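Long-range contact in conserved hypothetical protein TM0613 (Thermotoga maritima, PDB 1O3U), which is of unknown function but carries an all-helical HEPN domain, a type associated with nucleotide binding, and assembles as a pair of identical chains: residues A42-R53 with I124-I135. Numbering follows the deposited sequence.
Sequences AAEKAVKAVFQR and IIRFCEDLLSRI
Ala46 meets Ile125 and Cys128 where two nearly parallel helices of the HEPN helical bundle, 32-54 and 104-132, pack against each other. Alanines keep the surface of 42-53 low, which helps the axes come within 8.8 Å at 11° over the two segments. Ala46 carries a single methyl, so its CB lies 3.7 Å from Ile125 CG1, and the CA atoms of this pair are 5.3 Å apart. Ala42 and Ala43 receive the ends of the isoleucines, Ile125 CD1 on the first and Ile124 CD1 on the second. The short side chain of Cys128 fits between Ala46, Val47 and Val50, with SG 3.7 Å from Ala46 O. Branched Val50 serves several partners: with CG1 anti to the backbone N (chi1 -176°) and facing Leu131 and Ile135, CG2 is turned to Cys128 CB, 3.9 Å away. Forked Leu132 spans one turn of 42-53, CD1 on Ala49 CB and CD2 on Arg53 CB, and Met13 of helix 11-28 also touches it. On the other flank Val47 touches Phe66 of helix 63-70.

At the exposed end the contact turns polar. Long Arg53 offers apolar methylenes to Leu132, then bends at chi2 (72°) to bring its charge to the C-terminal carboxylate, whose C and O lie at the guanidinium edge, near its plane. NE makes a salt bridge with Ile135 OXT through a weak hydrogen bond; NH2 gives Ile135 O a weak but nearly straight one of 3.4 Å.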
ATOM      1  N   ALA A  42       6.326   0.583   0.174  1.00  9.56           N
ATOM      2  CA  ALA A  42       7.129   0.181   1.332  1.00 10.01           C
ATOM      3  C   ALA A  42       8.032   1.340   1.749  1.00 10.46           C
ATOM      4  O   ALA A  42       8.136   1.644   2.932  1.00 10.42           O
ATOM      5  CB  ALA A  42       7.943  -1.001   1.009  1.00  9.83           C
ATOM      6  N   ALA A  43       8.674   1.986   0.771  1.00  9.82           N
ATOM      7  CA  ALA A  43       9.629   3.075   1.080  1.00 10.41           C
ATOM      8  C   ALA A  43       8.868   4.285   1.668  1.00 11.33           C
ATOM      9  O   ALA A  43       9.284   4.899   2.648  1.00 10.21           O
ATOM     10  CB  ALA A  43      10.380   3.472  -0.153  1.00 11.07           C
ATOM     11  N   GLU A  44       7.755   4.624   1.052  1.00 10.91           N
ATOM     12  CA  GLU A  44       6.863   5.671   1.575  1.00 12.01           C
ATOM     13  C   GLU A  44       6.455   5.462   3.031  1.00 11.61           C
ATOM     14  O   GLU A  44       6.547   6.371   3.885  1.00 11.52           O
ATOM     15  CB  GLU A  44       5.609   5.758   0.685  1.00 13.75           C
ATOM     16  CG  GLU A  44       5.882   6.322  -0.671  1.00 17.05           C
ATOM     17  CD  GLU A  44       4.633   6.520  -1.513  1.00 26.78           C
ATOM     18  OE1 GLU A  44       3.508   6.735  -0.932  1.00 27.27           O
ATOM     19  OE2 GLU A  44       4.822   6.515  -2.765  1.00 28.64           O
ATOM     20  N   LYS A  45       5.984   4.263   3.334  1.00 10.55           N
ATOM     21  CA  LYS A  45       5.519   3.949   4.662  1.00 11.24           C
ATOM     22  C   LYS A  45       6.682   4.010   5.678  1.00 11.04           C
ATOM     23  O   LYS A  45       6.487   4.470   6.796  1.00 10.82           O
ATOM     24  CB  LYS A  45       4.793   2.604   4.681  1.00 11.45           C
ATOM     25  CG  LYS A  45       3.433   2.619   3.946  1.00 14.14           C
ATOM     26  CD  LYS A  45       2.654   1.349   4.155  1.00 17.63           C
ATOM     27  CE  LYS A  45       1.298   1.336   3.433  1.00 18.76           C
ATOM     28  NZ  LYS A  45       1.282   0.645   2.121  1.00 20.59           N
ATOM     29  N   ALA A  46       7.877   3.570   5.277  1.00 11.08           N
ATOM     30  CA  ALA A  46       9.040   3.519   6.169  1.00 11.62           C
ATOM     31  C   ALA A  46       9.378   4.966   6.587  1.00 10.74           C
ATOM     32  O   ALA A  46       9.563   5.266   7.762  1.00 10.48           O
ATOM     33  CB  ALA A  46      10.225   2.899   5.474  1.00 11.90           C
ATOM     34  N   VAL A  47       9.399   5.872   5.637  1.00 10.04           N
ATOM     35  CA  VAL A  47       9.747   7.266   5.974  1.00 10.69           C
ATOM     36  C   VAL A  47       8.671   7.930   6.846  1.00 10.32           C
ATOM     37  O   VAL A  47       8.976   8.674   7.792  1.00 10.72           O
ATOM     38  CB  VAL A  47      10.035   8.100   4.719  1.00 10.35           C
ATOM     39  CG1 VAL A  47      10.416   9.528   5.106  1.00 12.83           C
ATOM     40  CG2 VAL A  47      11.137   7.470   3.874  1.00 13.41           C
ATOM     41  N   LYS A  48       7.407   7.658   6.553  1.00 10.47           N
ATOM     42  CA  LYS A  48       6.307   8.142   7.388  1.00 12.52           C
ATOM     43  C   LYS A  48       6.403   7.673   8.853  1.00 12.26           C
ATOM     44  O   LYS A  48       5.983   8.396   9.774  1.00 11.31           O
ATOM     45  CB  LYS A  48       4.960   7.715   6.826  1.00 12.51           C
ATOM     46  CG  LYS A  48       4.592   8.410   5.576  1.00 16.15           C
ATOM     47  CD  LYS A  48       3.196   7.953   5.129  1.00 19.20           C
ATOM     48  CE  LYS A  48       2.881   8.448   3.728  1.00 22.14           C
ATOM     49  N   ALA A  49       6.937   6.468   9.061  1.00 11.59           N
ATOM     50  CA  ALA A  49       7.146   5.955  10.418  1.00 11.90           C
ATOM     51  C   ALA A  49       8.083   6.888  11.207  1.00 11.67           C
ATOM     52  O   ALA A  49       7.877   7.096  12.397  1.00 12.10           O
ATOM     53  CB  ALA A  49       7.708   4.541  10.384  1.00 12.52           C
ATOM     54  N   VAL A  50       9.055   7.507  10.525  1.00 10.35           N
ATOM     55  CA  VAL A  50       9.962   8.463  11.188  1.00 10.88           C
ATOM     56  C   VAL A  50       9.226   9.749  11.584  1.00 10.49           C
ATOM     57  O   VAL A  50       9.405  10.275  12.703  1.00 10.20           O
ATOM     58  CB  VAL A  50      11.183   8.831  10.326  1.00  9.95           C
ATOM     59  CG1 VAL A  50      12.129   9.740  11.108  1.00 12.60           C
ATOM     60  CG2 VAL A  50      11.935   7.562   9.850  1.00 12.71           C
ATOM     61  N   PHE A  51       8.466  10.302  10.644  1.00  9.13           N
ATOM     62  CA  PHE A  51       7.581  11.420  10.959  1.00  9.30           C
ATOM     63  C   PHE A  51       6.657  11.114  12.131  1.00 10.13           C
ATOM     64  O   PHE A  51       6.543  11.955  13.009  1.00 10.81           O
ATOM     65  CB  PHE A  51       6.770  11.900   9.749  1.00  9.49           C
ATOM     66  CG  PHE A  51       7.592  12.627   8.738  1.00 10.87           C
ATOM     67  CD1 PHE A  51       8.281  11.935   7.754  1.00 11.78           C
ATOM     68  CD2 PHE A  51       7.698  14.013   8.779  1.00 15.06           C
ATOM     69  CE1 PHE A  51       9.053  12.606   6.794  1.00 14.61           C
ATOM     70  CE2 PHE A  51       8.481  14.692   7.836  1.00 15.70           C
ATOM     71  CZ  PHE A  51       9.171  13.966   6.850  1.00 15.53           C
ATOM     72  N   GLN A  52       6.035   9.931  12.176  1.00 10.62           N
ATOM     73  CA  GLN A  52       5.078   9.602  13.239  1.00 12.82           C
ATOM     74  C   GLN A  52       5.785   9.584  14.602  1.00 12.03           C
ATOM     75  O   GLN A  52       5.277  10.114  15.558  1.00 10.99           O
ATOM     76  CB  GLN A  52       4.378   8.256  13.030  1.00 13.16           C
ATOM     77  CG  GLN A  52       3.118   8.135  13.918  1.00 19.51           C
ATOM     78  CD  GLN A  52       2.600   6.698  14.119  1.00 26.09           C
ATOM     79  OE1 GLN A  52       2.816   5.827  13.289  1.00 32.05           O
ATOM     80  NE2 GLN A  52       1.891   6.472  15.234  1.00 30.75           N
ATOM     81  N   ARG A  53       6.955   8.969  14.667  1.00 12.68           N
ATOM     82  CA  ARG A  53       7.742   8.941  15.911  1.00 12.63           C
ATOM     83  C   ARG A  53       8.143  10.354  16.360  1.00 12.52           C
ATOM     84  O   ARG A  53       8.128  10.656  17.549  1.00 11.90           O
ATOM     85  CB  ARG A  53       8.981   8.082  15.741  1.00 13.66           C
ATOM     86  CG  ARG A  53       9.934   8.061  16.943  1.00 13.54           C
ATOM     87  CD  ARG A  53       9.447   7.300  18.135  1.00 18.25           C
ATOM     88  NE  ARG A  53      10.368   7.483  19.273  1.00 20.77           N
ATOM     89  CZ  ARG A  53      10.031   7.396  20.540  1.00 22.45           C
ATOM     90  NH1 ARG A  53       8.777   7.123  20.893  1.00 27.84           N
ATOM     91  NH2 ARG A  53      10.951   7.581  21.474  1.00 23.42           N
ATOM     92  N   ILE A 124      16.042   1.717   2.308  1.00  8.52           N
ATOM     93  CA  ILE A 124      15.358   2.807   2.957  1.00  8.47           C
ATOM     94  C   ILE A 124      14.699   2.360   4.263  1.00  8.60           C
ATOM     95  O   ILE A 124      14.800   3.076   5.313  1.00  8.70           O
ATOM     96  CB  ILE A 124      14.366   3.471   1.972  1.00  8.16           C
ATOM     97  CG1 ILE A 124      15.143   4.247   0.897  1.00  8.57           C
ATOM     98  CG2 ILE A 124      13.413   4.418   2.706  1.00  8.88           C
ATOM     99  CD1 ILE A 124      14.295   4.742  -0.300  1.00 10.02           C
ATOM    100  N   ILE A 125      14.011   1.216   4.223  1.00  7.44           N
ATOM    101  CA  ILE A 125      13.437   0.641   5.436  1.00  8.67           C
ATOM    102  C   ILE A 125      14.493   0.470   6.558  1.00  8.60           C
ATOM    103  O   ILE A 125      14.255   0.870   7.686  1.00  8.65           O
ATOM    104  CB  ILE A 125      12.740  -0.670   5.147  1.00  8.80           C
ATOM    105  CG1 ILE A 125      11.481  -0.423   4.329  1.00  9.13           C
ATOM    106  CG2 ILE A 125      12.482  -1.447   6.465  1.00 10.64           C
ATOM    107  CD1 ILE A 125      10.881  -1.746   3.725  1.00 11.83           C
ATOM    108  N   ARG A 126      15.653  -0.092   6.232  1.00  8.67           N
ATOM    109  CA  ARG A 126      16.702  -0.364   7.208  1.00  9.94           C
ATOM    110  C   ARG A 126      17.332   0.949   7.720  1.00  9.46           C
ATOM    111  O   ARG A 126      17.615   1.083   8.901  1.00 10.77           O
ATOM    112  CB  ARG A 126      17.747  -1.279   6.588  1.00  9.45           C
ATOM    113  CG  ARG A 126      17.212  -2.704   6.339  1.00 10.45           C
ATOM    114  CD  ARG A 126      18.214  -3.626   5.680  1.00 11.67           C
ATOM    115  NE  ARG A 126      17.787  -5.015   5.754  1.00 13.47           N
ATOM    116  CZ  ARG A 126      18.401  -6.015   5.147  1.00 11.93           C
ATOM    117  NH1 ARG A 126      19.484  -5.806   4.424  1.00 15.14           N
ATOM    118  NH2 ARG A 126      17.940  -7.232   5.287  1.00 10.60           N
ATOM    119  N   PHE A 127      17.458   1.939   6.852  1.00 10.05           N
ATOM    120  CA  PHE A 127      17.899   3.283   7.278  1.00  9.16           C
ATOM    121  C   PHE A 127      16.930   3.917   8.290  1.00  9.12           C
ATOM    122  O   PHE A 127      17.342   4.468   9.371  1.00  9.83           O
ATOM    123  CB  PHE A 127      18.021   4.206   6.088  1.00  8.58           C
ATOM    124  CG  PHE A 127      18.428   5.601   6.467  1.00  9.23           C
ATOM    125  CD1 PHE A 127      19.725   5.903   6.739  1.00 12.43           C
ATOM    126  CD2 PHE A 127      17.474   6.612   6.541  1.00 14.28           C
ATOM    127  CE1 PHE A 127      20.091   7.222   7.069  1.00 13.94           C
ATOM    128  CE2 PHE A 127      17.832   7.895   6.870  1.00 14.10           C
ATOM    129  CZ  PHE A 127      19.134   8.197   7.137  1.00 14.45           C
ATOM    130  N   CYS A 128      15.645   3.897   7.949  1.00  9.50           N
ATOM    131  CA  CYS A 128      14.605   4.365   8.848  1.00  9.51           C
ATOM    132  C   CYS A 128      14.580   3.577  10.168  1.00 10.29           C
ATOM    133  O   CYS A 128      14.430   4.187  11.243  1.00  9.63           O
ATOM    134  CB  CYS A 128      13.238   4.325   8.183  1.00  9.54           C
ATOM    135  SG  CYS A 128      13.093   5.458   6.793  1.00 13.21           S
ATOM    136  N   GLU A 129      14.743   2.259  10.099  1.00 10.22           N
ATOM    137  CA  GLU A 129      14.881   1.426  11.328  1.00 10.96           C
ATOM    138  C   GLU A 129      16.048   1.914  12.195  1.00 11.20           C
ATOM    139  O   GLU A 129      15.904   2.107  13.408  1.00 11.75           O
ATOM    140  CB  GLU A 129      15.050  -0.059  10.982  1.00 11.19           C
ATOM    141  CG  GLU A 129      13.776  -0.732  10.572  1.00 13.07           C
ATOM    142  CD  GLU A 129      13.927  -2.144  10.087  1.00 18.14           C
ATOM    143  OE1 GLU A 129      15.068  -2.536   9.731  1.00 20.73           O
ATOM    144  OE2 GLU A 129      12.885  -2.850  10.031  1.00 20.49           O
ATOM    145  N   ASP A 130      17.193   2.146  11.570  1.00 12.48           N
ATOM    146  CA  ASP A 130      18.387   2.622  12.246  1.00 13.35           C
ATOM    147  C   ASP A 130      18.154   3.976  12.907  1.00 14.33           C
ATOM    148  O   ASP A 130      18.585   4.192  14.038  1.00 14.17           O
ATOM    149  CB  ASP A 130      19.572   2.698  11.280  1.00 13.47           C
ATOM    150  CG  ASP A 130      20.104   1.310  10.877  1.00 17.41           C
ATOM    151  OD1 ASP A 130      19.546   0.271  11.342  1.00 14.78           O
ATOM    152  OD2 ASP A 130      21.107   1.178  10.118  1.00 19.94           O
ATOM    153  N   LEU A 131      17.476   4.872  12.195  1.00 14.27           N
ATOM    154  CA  LEU A 131      17.072   6.162  12.739  1.00 14.67           C
ATOM    155  C   LEU A 131      16.114   6.016  13.952  1.00 14.96           C
ATOM    156  O   LEU A 131      16.367   6.602  15.031  1.00 15.70           O
ATOM    157  CB  LEU A 131      16.433   7.026  11.620  1.00 15.03           C
ATOM    158  CG  LEU A 131      17.199   8.214  11.072  1.00 18.51           C
ATOM    159  CD1 LEU A 131      16.286   9.006  10.147  1.00 17.31           C
ATOM    160  CD2 LEU A 131      17.748   9.136  12.260  1.00 18.15           C
ATOM    161  N   LEU A 132      15.046   5.228  13.802  1.00 14.26           N
ATOM    162  CA  LEU A 132      14.081   4.996  14.867  1.00 15.05           C
ATOM    163  C   LEU A 132      14.689   4.345  16.120  1.00 16.75           C
ATOM    164  O   LEU A 132      14.214   4.596  17.241  1.00 17.35           O
ATOM    165  CB  LEU A 132      12.915   4.160  14.382  1.00 15.93           C
ATOM    166  CG  LEU A 132      11.996   4.920  13.433  1.00 16.96           C
ATOM    167  CD1 LEU A 132      11.092   3.988  12.665  1.00 20.51           C
ATOM    168  CD2 LEU A 132      11.179   5.915  14.220  1.00 17.57           C
ATOM    169  N   SER A 133      15.743   3.561  15.923  1.00 16.73           N
ATOM    170  CA  SER A 133      16.418   2.875  17.024  1.00 18.72           C
ATOM    171  C   SER A 133      17.177   3.862  17.875  1.00 19.82           C
ATOM    172  O   SER A 133      17.535   3.537  19.006  1.00 17.95           O
ATOM    173  CB  SER A 133      17.404   1.827  16.498  1.00 17.84           C
ATOM    174  OG  SER A 133      16.693   0.786  15.838  1.00 20.08           O
ATOM    175  N   ARG A 134      17.456   5.036  17.302  1.00 21.56           N
ATOM    176  CA  ARG A 134      18.294   6.041  17.915  1.00 24.42           C
ATOM    177  C   ARG A 134      17.547   7.281  18.414  1.00 25.91           C
ATOM    178  O   ARG A 134      18.140   8.094  19.123  1.00 27.10           O
ATOM    179  CB  ARG A 134      19.406   6.451  16.936  1.00 25.18           C
ATOM    180  CG  ARG A 134      20.593   5.505  16.917  1.00 27.59           C
ATOM    181  CD  ARG A 134      21.570   5.776  15.784  1.00 30.07           C
ATOM    182  N   ILE A 135      16.280   7.449  18.019  1.00 27.07           N
ATOM    183  CA  ILE A 135      15.461   8.560  18.473  1.00 27.95           C
ATOM    184  C   ILE A 135      14.340   7.945  19.313  1.00 29.29           C
ATOM    185  O   ILE A 135      14.081   8.372  20.433  1.00 31.29           O
ATOM    186  CB  ILE A 135      14.944   9.447  17.290  1.00 27.52           C
ATOM    187  CG1 ILE A 135      13.912   8.722  16.426  1.00 25.89           C
ATOM    188  CG2 ILE A 135      16.118   9.956  16.429  1.00 27.56           C
ATOM    189  CD1 ILE A 135      13.526   9.445  15.156  1.00 22.98           C
ATOM    190  OXT ILE A 135      13.706   6.943  18.957  1.00 30.72           O
TER